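Side-chain contacts in hyaluronidase (Thermobaculum terrenum, PDB 5DIY), which probably removes O-linked N-acetylglucosamine from proteins, as a bacterial O-GlcNAc hydrolase of glycoside hydrolase family 84: residues Pro268-Thr271 and Phe272-Leu276; Glu28-Ala32 and Asn33-Ala37; Ser280-Pro284 and Gln285-Arg289; Gly229-Met232 and Pro233-His236. One frame throughout, in Å; residues are numbered along the deposited sequence.

Interaction 1. Residues Pro268-Thr271 and Phe272-Leu276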
# COMPACT_ATOMS: atom_id res chain seq x y z
N PRO C 268 -5.62 7.10 -4.89
CA PRO C 268 -6.27 6.60 -3.67
C PRO C 268 -6.35 7.62 -2.54
O PRO C 268 -7.33 7.61 -1.79
CB PRO C 268 -5.40 5.40 -3.26
CG PRO C 268 -4.10 5.62 -3.92
CD PRO C 268 -4.42 6.29 -5.22
N LEU C 269 -5.36 8.50 -2.41
CA LEU C 269 -5.40 9.57 -1.40
C LEU C 269 -6.56 10.54 -1.61
O LEU C 269 -7.16 11.02 -0.63
CB LEU C 269 -4.06 10.32 -1.30
CG LEU C 269 -2.88 9.54 -0.72
CD1 LEU C 269 -1.62 10.38 -0.82
CD2 LEU C 269 -3.13 9.09 0.72
N TYR C 270 -6.89 10.84 -2.87
CA TYR C 270 -8.09 11.61 -3.20
C TYR C 270 -9.33 10.96 -2.59
O TYR C 270 -10.14 11.64 -1.97
CB TYR C 270 -8.25 11.77 -4.72
CG TYR C 270 -9.38 12.69 -5.14
CD1 TYR C 270 -10.70 12.25 -5.15
CD2 TYR C 270 -9.13 14.00 -5.54
CE1 TYR C 270 -11.74 13.08 -5.53
CE2 TYR C 270 -10.16 14.84 -5.93
CZ TYR C 270 -11.46 14.38 -5.93
OH TYR C 270 -12.51 15.19 -6.31
N THR C 271 -9.47 9.65 -2.77
CA THR C 271 -10.64 8.92 -2.28
C THR C 271 -10.65 8.85 -0.75
O THR C 271 -11.71 8.97 -0.13
CB THR C 271 -10.75 7.50 -2.90
OG1 THR C 271 -9.67 6.66 -2.46
CG2 THR C 271 -10.78 7.58 -4.42
N PHE C 272 -9.47 8.64 -0.18
CA PHE C 272 -9.25 8.70 1.26
C PHE C 272 -9.74 10.04 1.84
O PHE C 272 -10.49 10.04 2.81
CB PHE C 272 -7.76 8.44 1.54
CG PHE C 272 -7.30 8.76 2.93
CD1 PHE C 272 -7.70 7.98 4.01
CD2 PHE C 272 -6.40 9.81 3.16
CE1 PHE C 272 -7.25 8.26 5.30
CE2 PHE C 272 -5.95 10.09 4.45
CZ PHE C 272 -6.37 9.31 5.52
N ALA C 273 -9.36 11.15 1.20
CA ALA C 273 -9.78 12.50 1.62
C ALA C 273 -11.29 12.72 1.54
O ALA C 273 -11.88 13.36 2.41
CB ALA C 273 -9.05 13.56 0.81
N GLN C 274 -11.92 12.20 0.49
CA GLN C 274 -13.38 12.27 0.37
C GLN C 274 -14.08 11.46 1.45
O GLN C 274 -15.09 11.92 2.00
CB GLN C 274 -13.86 11.84 -1.02
CG GLN C 274 -13.50 12.83 -2.12
CD GLN C 274 -14.48 12.81 -3.28
OE1 GLN C 274 -15.01 13.85 -3.68
NE2 GLN C 274 -14.71 11.63 -3.83
N TYR C 275 -13.56 10.28 1.77
CA TYR C 275 -14.09 9.48 2.89
C TYR C 275 -14.02 10.26 4.19
O TYR C 275 -15.01 10.32 4.92
CB TYR C 275 -13.35 8.13 3.05
CG TYR C 275 -13.61 7.46 4.39
CD1 TYR C 275 -14.77 6.70 4.61
CD2 TYR C 275 -12.73 7.64 5.47
CE1 TYR C 275 -15.02 6.11 5.84
CE2 TYR C 275 -12.97 7.05 6.70
CZ TYR C 275 -14.12 6.29 6.89
OH TYR C 275 -14.35 5.71 8.11
N LEU C 276 -12.86 10.85 4.49
CA LEU C 276 -12.70 11.63 5.72
C LEU C 276 -13.66 12.81 5.78
O LEU C 276 -14.20 13.12 6.84
CB LEU C 276 -11.26 12.13 5.88
CG LEU C 276 -10.13 11.10 6.00
CD1 LEU C 276 -8.80 11.82 5.90
CD2 LEU C 276 -10.23 10.28 7.28
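The phenol ring of Tyr-270 and the carboxamide of Gln-274 cross slantwise one helical turn apart, their planes 50° from each other. CE1 of Tyr-270 does the touching, 3.6 Å from Gln-274 CD. The tyrosine CG stands anti to its own backbone nitrogen (chi1 -174°), while the glutamine chain runs extended beyond CG, which carries the amide alongside that ring carbon. Gln-274 NE2 goes on to a hydrogen bond with Ser-287 OG on the neighbouring helix 284-296. A leucine in place of Gln-274 would probably leave that serine hydroxyl without its amide partner and the Tyr-270 ring less firmly flanked. Both residues belong to helix 262-277, which follows the last strand of the (beta/alpha)8 barrel and packs back on it. On the barrel side Leu-269 and Phe-272 lie side by side and point the same way, Leu-269 CD2 4.1 Å from Phe-272 CD2, over Ala-256 of strand 251-256. Leu-276 CD1 rests 3.5 Å above one face of the Phe-272 ring, toward its rim. Pro-268 O takes two donors: Phe-272 N at 2.9 Å, in the carbonyl plane, and the hydroxyl OG1 of Thr-271 at 2.6 Å.

Interaction 2. Residues Glu28-Ala32 and Asn33-Ala37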
# COMPACT_ATOMS: atom_id res chain seq x y z
N GLU C 28 0.31 20.95 -1.41
CA GLU C 28 -0.71 21.63 -2.23
C GLU C 28 -1.89 20.71 -2.53
O GLU C 28 -3.04 21.12 -2.41
CB GLU C 28 -0.10 22.17 -3.52
CG GLU C 28 0.88 23.32 -3.29
CD GLU C 28 1.67 23.72 -4.52
OE1 GLU C 28 1.70 22.97 -5.53
OE2 GLU C 28 2.28 24.81 -4.48
N PHE C 29 -1.61 19.46 -2.92
CA PHE C 29 -2.65 18.44 -3.08
C PHE C 29 -3.46 18.23 -1.79
O PHE C 29 -4.69 18.13 -1.82
CB PHE C 29 -2.04 17.11 -3.56
CG PHE C 29 -3.01 15.95 -3.55
CD1 PHE C 29 -3.84 15.71 -4.64
CD2 PHE C 29 -3.09 15.10 -2.45
CE1 PHE C 29 -4.74 14.65 -4.63
CE2 PHE C 29 -3.99 14.04 -2.43
CZ PHE C 29 -4.81 13.81 -3.52
N MET C 30 -2.75 18.16 -0.66
CA MET C 30 -3.40 18.03 0.65
C MET C 30 -4.38 19.18 0.94
O MET C 30 -5.51 18.94 1.36
CB MET C 30 -2.36 17.92 1.77
CG MET C 30 -1.68 16.56 1.85
SD MET C 30 -0.28 16.53 2.97
CE MET C 30 -1.12 16.40 4.55
N GLN C 31 -3.95 20.42 0.70
CA GLN C 31 -4.83 21.58 0.92
C GLN C 31 -6.04 21.56 -0.01
O GLN C 31 -7.15 21.87 0.43
CB GLN C 31 -4.09 22.91 0.77
CG GLN C 31 -4.98 24.12 1.08
CD GLN C 31 -4.24 25.44 1.09
OE1 GLN C 31 -3.29 25.64 0.33
NE2 GLN C 31 -4.69 26.36 1.93
N ALA C 32 -5.84 21.19 -1.28
CA ALA C 32 -6.96 21.06 -2.24
C ALA C 32 -8.05 20.10 -1.78
O ALA C 32 -9.23 20.31 -2.09
CB ALA C 32 -6.45 20.65 -3.62
N ASN C 33 -7.65 19.05 -1.06
CA ASN C 33 -8.55 18.00 -0.58
C ASN C 33 -8.82 18.02 0.93
O ASN C 33 -9.37 17.08 1.48
CB ASN C 33 -7.97 16.64 -1.02
CG ASN C 33 -7.91 16.51 -2.53
OD1 ASN C 33 -6.84 16.56 -3.15
ND2 ASN C 33 -9.08 16.36 -3.14
N ASN C 34 -8.47 19.12 1.60
CA ASN C 34 -8.73 19.33 3.03
C ASN C 34 -8.08 18.26 3.93
O ASN C 34 -8.69 17.80 4.91
CB ASN C 34 -10.25 19.46 3.28
CG ASN C 34 -10.57 20.10 4.62
OD1 ASN C 34 -9.82 20.94 5.13
ND2 ASN C 34 -11.70 19.71 5.21
N LEU C 35 -6.86 17.86 3.58
CA LEU C 35 -6.02 17.07 4.47
C LEU C 35 -5.16 18.06 5.24
O LEU C 35 -4.52 18.91 4.62
CB LEU C 35 -5.14 16.09 3.68
CG LEU C 35 -5.89 15.01 2.90
CD1 LEU C 35 -4.94 14.24 1.98
CD2 LEU C 35 -6.60 14.06 3.83
N ASN C 36 -5.16 17.97 6.57
CA ASN C 36 -4.60 19.03 7.42
C ASN C 36 -3.43 18.61 8.32
O ASN C 36 -3.10 19.32 9.27
CB ASN C 36 -5.72 19.63 8.29
CG ASN C 36 -6.19 18.67 9.37
OD1 ASN C 36 -5.88 17.48 9.34
ND2 ASN C 36 -6.94 19.19 10.32
N ALA C 37 -2.80 17.47 8.02
CA ALA C 37 -1.77 16.93 8.91
C ALA C 37 -0.76 16.08 8.16
O ALA C 37 -1.15 15.21 7.38
CB ALA C 37 -2.43 16.11 10.01
O HOH W 1 -7.80 22.82 3.14
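Met-30 reaches from the last turn of helix 20-32 across the chain that follows it. Its CB lies 3.8 Å from Leu-35 CB, and CG continues along the same leucine, 4.0 Å from Leu-35 CD1; the two side chains cross at about a right angle. CG is anti to the carbonyl carbon (chi1 -75°), and the bend at chi3 (79°) turns the far end so that the methyl CE arrives 3.1 Å from Ala-37 O, at the start of strand 37-40. Ile-9 of strand 6-11 touches both Met-30 and Leu-35, so the pair belongs to the layer between helix and barrel.

Next to Met-30 in the helix, Phe-29 is crossed slantwise by the side chain of Asn-33, one turn further on, its amide group over one face of the ring and toward the rim, with the two planes 52° apart. Shortening Phe-29 to an alanine is likely to open a gap beneath the Asn-33 amide and leave that group freer to turn.

The backbone closes the helix. Leu-35 N donates to Met-30 O at 2.8 Å, and Asn-34 N to Gln-31 O at 3.3 Å. A water lies near Gln-31 O. Asn-34, with positive phi, is the C-prime residue, and these two bonds make a Schellman motif, here ending the first helix of the (beta/alpha)8 barrel and turning the chain into its second strand.

Interaction 3. Residues Ser280-Pro284 and Gln285-Arg289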
# COMPACT_ATOMS: atom_id res chain seq x y z
N SER C 280 -20.28 8.96 5.87
CA SER C 280 -21.61 8.37 5.68
C SER C 280 -22.11 8.43 4.23
O SER C 280 -22.95 7.62 3.84
CB SER C 280 -22.65 9.03 6.61
OG SER C 280 -22.88 10.38 6.24
N GLN C 281 -21.63 9.40 3.45
CA GLN C 281 -21.99 9.51 2.02
C GLN C 281 -20.88 9.03 1.05
O GLN C 281 -21.02 9.18 -0.17
CB GLN C 281 -22.40 10.95 1.69
CG GLN C 281 -23.69 11.39 2.37
N TYR C 282 -19.81 8.44 1.58
CA TYR C 282 -18.68 7.97 0.76
C TYR C 282 -19.03 6.73 -0.06
O TYR C 282 -19.45 5.73 0.50
CB TYR C 282 -17.47 7.65 1.65
CG TYR C 282 -16.27 7.11 0.89
CD1 TYR C 282 -15.57 7.92 -0.00
CD2 TYR C 282 -15.84 5.80 1.07
CE1 TYR C 282 -14.47 7.44 -0.70
CE2 TYR C 282 -14.75 5.30 0.38
CZ TYR C 282 -14.06 6.12 -0.51
OH TYR C 282 -12.97 5.64 -1.19
N ASN C 283 -18.87 6.81 -1.38
CA ASN C 283 -18.94 5.64 -2.27
C ASN C 283 -17.59 5.50 -2.99
O ASN C 283 -17.20 6.42 -3.71
CB ASN C 283 -20.08 5.78 -3.29
CG ASN C 283 -20.13 4.62 -4.28
OD1 ASN C 283 -19.25 4.46 -5.13
ND2 ASN C 283 -21.18 3.81 -4.18
N PRO C 284 -16.89 4.36 -2.80
CA PRO C 284 -15.53 4.24 -3.36
C PRO C 284 -15.42 4.31 -4.88
O PRO C 284 -14.43 4.83 -5.39
CB PRO C 284 -15.03 2.88 -2.82
CG PRO C 284 -16.27 2.13 -2.46
CD PRO C 284 -17.28 3.16 -2.05
N GLN C 285 -16.44 3.83 -5.61
CA GLN C 285 -16.41 3.85 -7.07
C GLN C 285 -16.70 5.25 -7.60
O GLN C 285 -16.03 5.70 -8.52
CB GLN C 285 -17.39 2.85 -7.69
CG GLN C 285 -16.96 1.39 -7.58
CD GLN C 285 -17.10 0.83 -6.17
OE1 GLN C 285 -18.03 1.17 -5.44
NE2 GLN C 285 -16.17 -0.03 -5.78
N ASP C 286 -17.70 5.93 -7.03
CA ASP C 286 -17.99 7.34 -7.34
C ASP C 286 -16.75 8.19 -7.09
O ASP C 286 -16.39 9.05 -7.90
CB ASP C 286 -19.11 7.90 -6.45
CG ASP C 286 -20.48 7.29 -6.73
OD1 ASP C 286 -20.64 6.46 -7.65
OD2 ASP C 286 -21.43 7.68 -6.00
N SER C 287 -16.10 7.96 -5.95
CA SER C 287 -14.95 8.75 -5.54
C SER C 287 -13.75 8.51 -6.46
O SER C 287 -13.09 9.46 -6.88
CB SER C 287 -14.56 8.43 -4.09
OG SER C 287 -13.59 9.34 -3.63
N TRP C 288 -13.49 7.24 -6.76
CA TRP C 288 -12.39 6.86 -7.64
C TRP C 288 -12.52 7.47 -9.04
O TRP C 288 -11.52 7.91 -9.61
CB TRP C 288 -12.26 5.34 -7.71
CG TRP C 288 -10.98 4.87 -8.28
CD1 TRP C 288 -9.79 4.71 -7.62
CD2 TRP C 288 -10.74 4.47 -9.63
NE1 TRP C 288 -8.82 4.24 -8.47
CE2 TRP C 288 -9.38 4.08 -9.72
CE3 TRP C 288 -11.55 4.39 -10.78
CZ2 TRP C 288 -8.81 3.62 -10.90
CZ3 TRP C 288 -10.97 3.94 -11.96
CH2 TRP C 288 -9.61 3.56 -12.01
N ARG C 289 -13.75 7.53 -9.57
CA ARG C 289 -14.01 8.12 -10.90
C ARG C 289 -13.85 9.64 -10.93
O ARG C 289 -13.31 10.18 -11.89
CB ARG C 289 -15.40 7.73 -11.41
CG ARG C 289 -15.53 6.25 -11.73
CD ARG C 289 -16.99 5.82 -11.86
NE ARG C 289 -17.67 6.55 -12.93
CZ ARG C 289 -17.53 6.31 -14.24
NH1 ARG C 289 -16.72 5.36 -14.70
NH2 ARG C 289 -18.20 7.06 -15.12
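Asn-283 OD1 accepts two backbone N-H groups from the first turn of helix 284-296. The bond from Asp-286 N is 2.9 Å long and almost straight (176°), with the donor tilted from the plane of the amide; the one from Gln-285 N is as short but weak and bent. Asn-283 has CG anti to its backbone nitrogen (chi1 177°), the torsion that brings OD1 back over the start of the helix. Beside it the carboxylate of Asp-286 stacks on the amide, planes 21° apart, with Asp-286 CG 3.6 Å from Asn-283 CG. Asn-283 O in turn receives Ser-287 N, the first regular bond of the helix.

Gln-285 runs beside the Pro-284 ring in the same direction. Its chain bends at chi2, which brings OE1 within 3.6 Å of Pro-284 CG. On another flank Tyr-282 lays its ring carbon CE1 3.5 Å from Ser-287 CB, and Tyr-282 OH bonds to Tyr-240 O. Trp-288 is held by its indole nitrogen to Ile-237 O and packs against helix 301-308. With Asn-283 as N-cap and a proline in the first position of the helix, the arrangement is a classic capped helix start, set after the short loop that follows helix 262-277.

Interaction 4. Residues Gly229-Met232 and Pro233-His236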
# COMPACT_ATOMS: atom_id res chain seq x y z
N GLY C 229 8.38 -3.07 0.61
CA GLY C 229 8.80 -4.44 0.87
C GLY C 229 8.24 -5.39 -0.17
O GLY C 229 8.29 -5.11 -1.36
N GLY C 230 7.64 -6.49 0.30
CA GLY C 230 7.05 -7.48 -0.59
C GLY C 230 5.82 -7.05 -1.37
O GLY C 230 5.39 -7.76 -2.27
N MET C 231 5.25 -5.90 -1.03
CA MET C 231 4.13 -5.32 -1.77
C MET C 231 4.54 -4.44 -2.96
O MET C 231 3.67 -4.02 -3.72
CB MET C 231 3.25 -4.50 -0.83
CG MET C 231 2.64 -5.29 0.33
SD MET C 231 1.48 -4.29 1.27
CE MET C 231 2.63 -3.13 2.03
N MET C 232 5.84 -4.16 -3.12
CA MET C 232 6.32 -3.32 -4.26
C MET C 232 5.78 -3.70 -5.66
O MET C 232 5.50 -2.81 -6.45
CB MET C 232 7.86 -3.22 -4.27
CG MET C 232 8.43 -2.17 -3.33
SD MET C 232 10.19 -1.82 -3.61
CE MET C 232 10.93 -3.24 -2.82
N PRO C 233 5.63 -5.00 -5.96
CA PRO C 233 5.03 -5.38 -7.26
C PRO C 233 3.57 -4.96 -7.49
O PRO C 233 3.13 -4.92 -8.64
CB PRO C 233 5.15 -6.90 -7.25
CG PRO C 233 6.34 -7.18 -6.41
CD PRO C 233 6.28 -6.15 -5.31
N GLU C 234 2.84 -4.64 -6.42
CA GLU C 234 1.43 -4.27 -6.51
C GLU C 234 1.24 -2.77 -6.68
O GLU C 234 1.75 -2.00 -5.87
CB GLU C 234 0.70 -4.71 -5.25
CG GLU C 234 0.74 -6.21 -5.04
CD GLU C 234 0.46 -6.63 -3.61
OE1 GLU C 234 -0.04 -5.82 -2.80
OE2 GLU C 234 0.74 -7.80 -3.31
N LEU C 235 0.51 -2.37 -7.72
CA LEU C 235 0.13 -0.97 -7.89
C LEU C 235 -1.16 -0.71 -7.11
O LEU C 235 -2.26 -1.03 -7.57
CB LEU C 235 -0.05 -0.61 -9.36
CG LEU C 235 -0.40 0.85 -9.66
CD1 LEU C 235 0.70 1.79 -9.19
CD2 LEU C 235 -0.70 1.04 -11.14
N HIS C 236 -1.01 -0.10 -5.93
CA HIS C 236 -2.15 0.19 -5.06
C HIS C 236 -2.80 1.50 -5.44
O HIS C 236 -2.65 2.52 -4.74
CB HIS C 236 -1.71 0.22 -3.59
CG HIS C 236 -1.24 -1.09 -3.06
ND1 HIS C 236 -0.48 -1.21 -1.92
CD2 HIS C 236 -1.42 -2.36 -3.52
CE1 HIS C 236 -0.23 -2.48 -1.68
NE2 HIS C 236 -0.78 -3.20 -2.64
O HOH W 2 3.36 -8.66 -4.19
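Met-231 SD meets the edge of the His-236 imidazole, 3.9 Å from CE1 and close to the ring plane, a Met-aromatic contact in which the two side chains cross at about a right angle. Met-231 opens a type I beta turn that ends at Glu-234, part of the loop that joins strand 218-222 to strand 251-256 of the (beta/alpha)8 barrel. Glu-234 N closes the turn on Met-231 O at 2.9 Å. Met-231 also packs on the bound peptide, and its side chain lies about 4 Å from the N-acetylglucosamine, so this turn borders the sugar site.

The second shell fixes the ring. His-236 ND1 bonds to Pro-225 O, while Glu-234, extended beyond CG, brings its carboxylate round to the other ring nitrogen, NE2. The other carboxylate oxygen, OE2, makes a salt bridge with Arg-435 and accepts from a water that also donates to Gly-230 O, linking Glu-234 to the residue before the turn. Glu-234 OE1 receives His-236 NE2 at 2.7 Å through its anti lone pair, with the oxygen only 11° out of the ring plane.

In the fold
Along the chain the order is interaction 2, 4, 1, 3, and all four lie within the catalytic (beta/alpha)8 barrel region. Interactions 1 and 2, with centres about 10 Å apart, join the last barrel helix, 262-277, to the end of the first, 20-32: Tyr-270 and Ala-273 meet Asn-33, so the ring of helices closes there. Interaction 3, centred about 9 Å from interaction 1, starts the next helix, 284-296, which lies against helix 262-277. Interaction 4 stands apart, about 20 Å from interaction 1 between centres, in a loop beside the sugar; His-236 O packs on Pro-268 CG of interaction 1. Three contacts thus shape the barrel's outer layer and one borders its binding site.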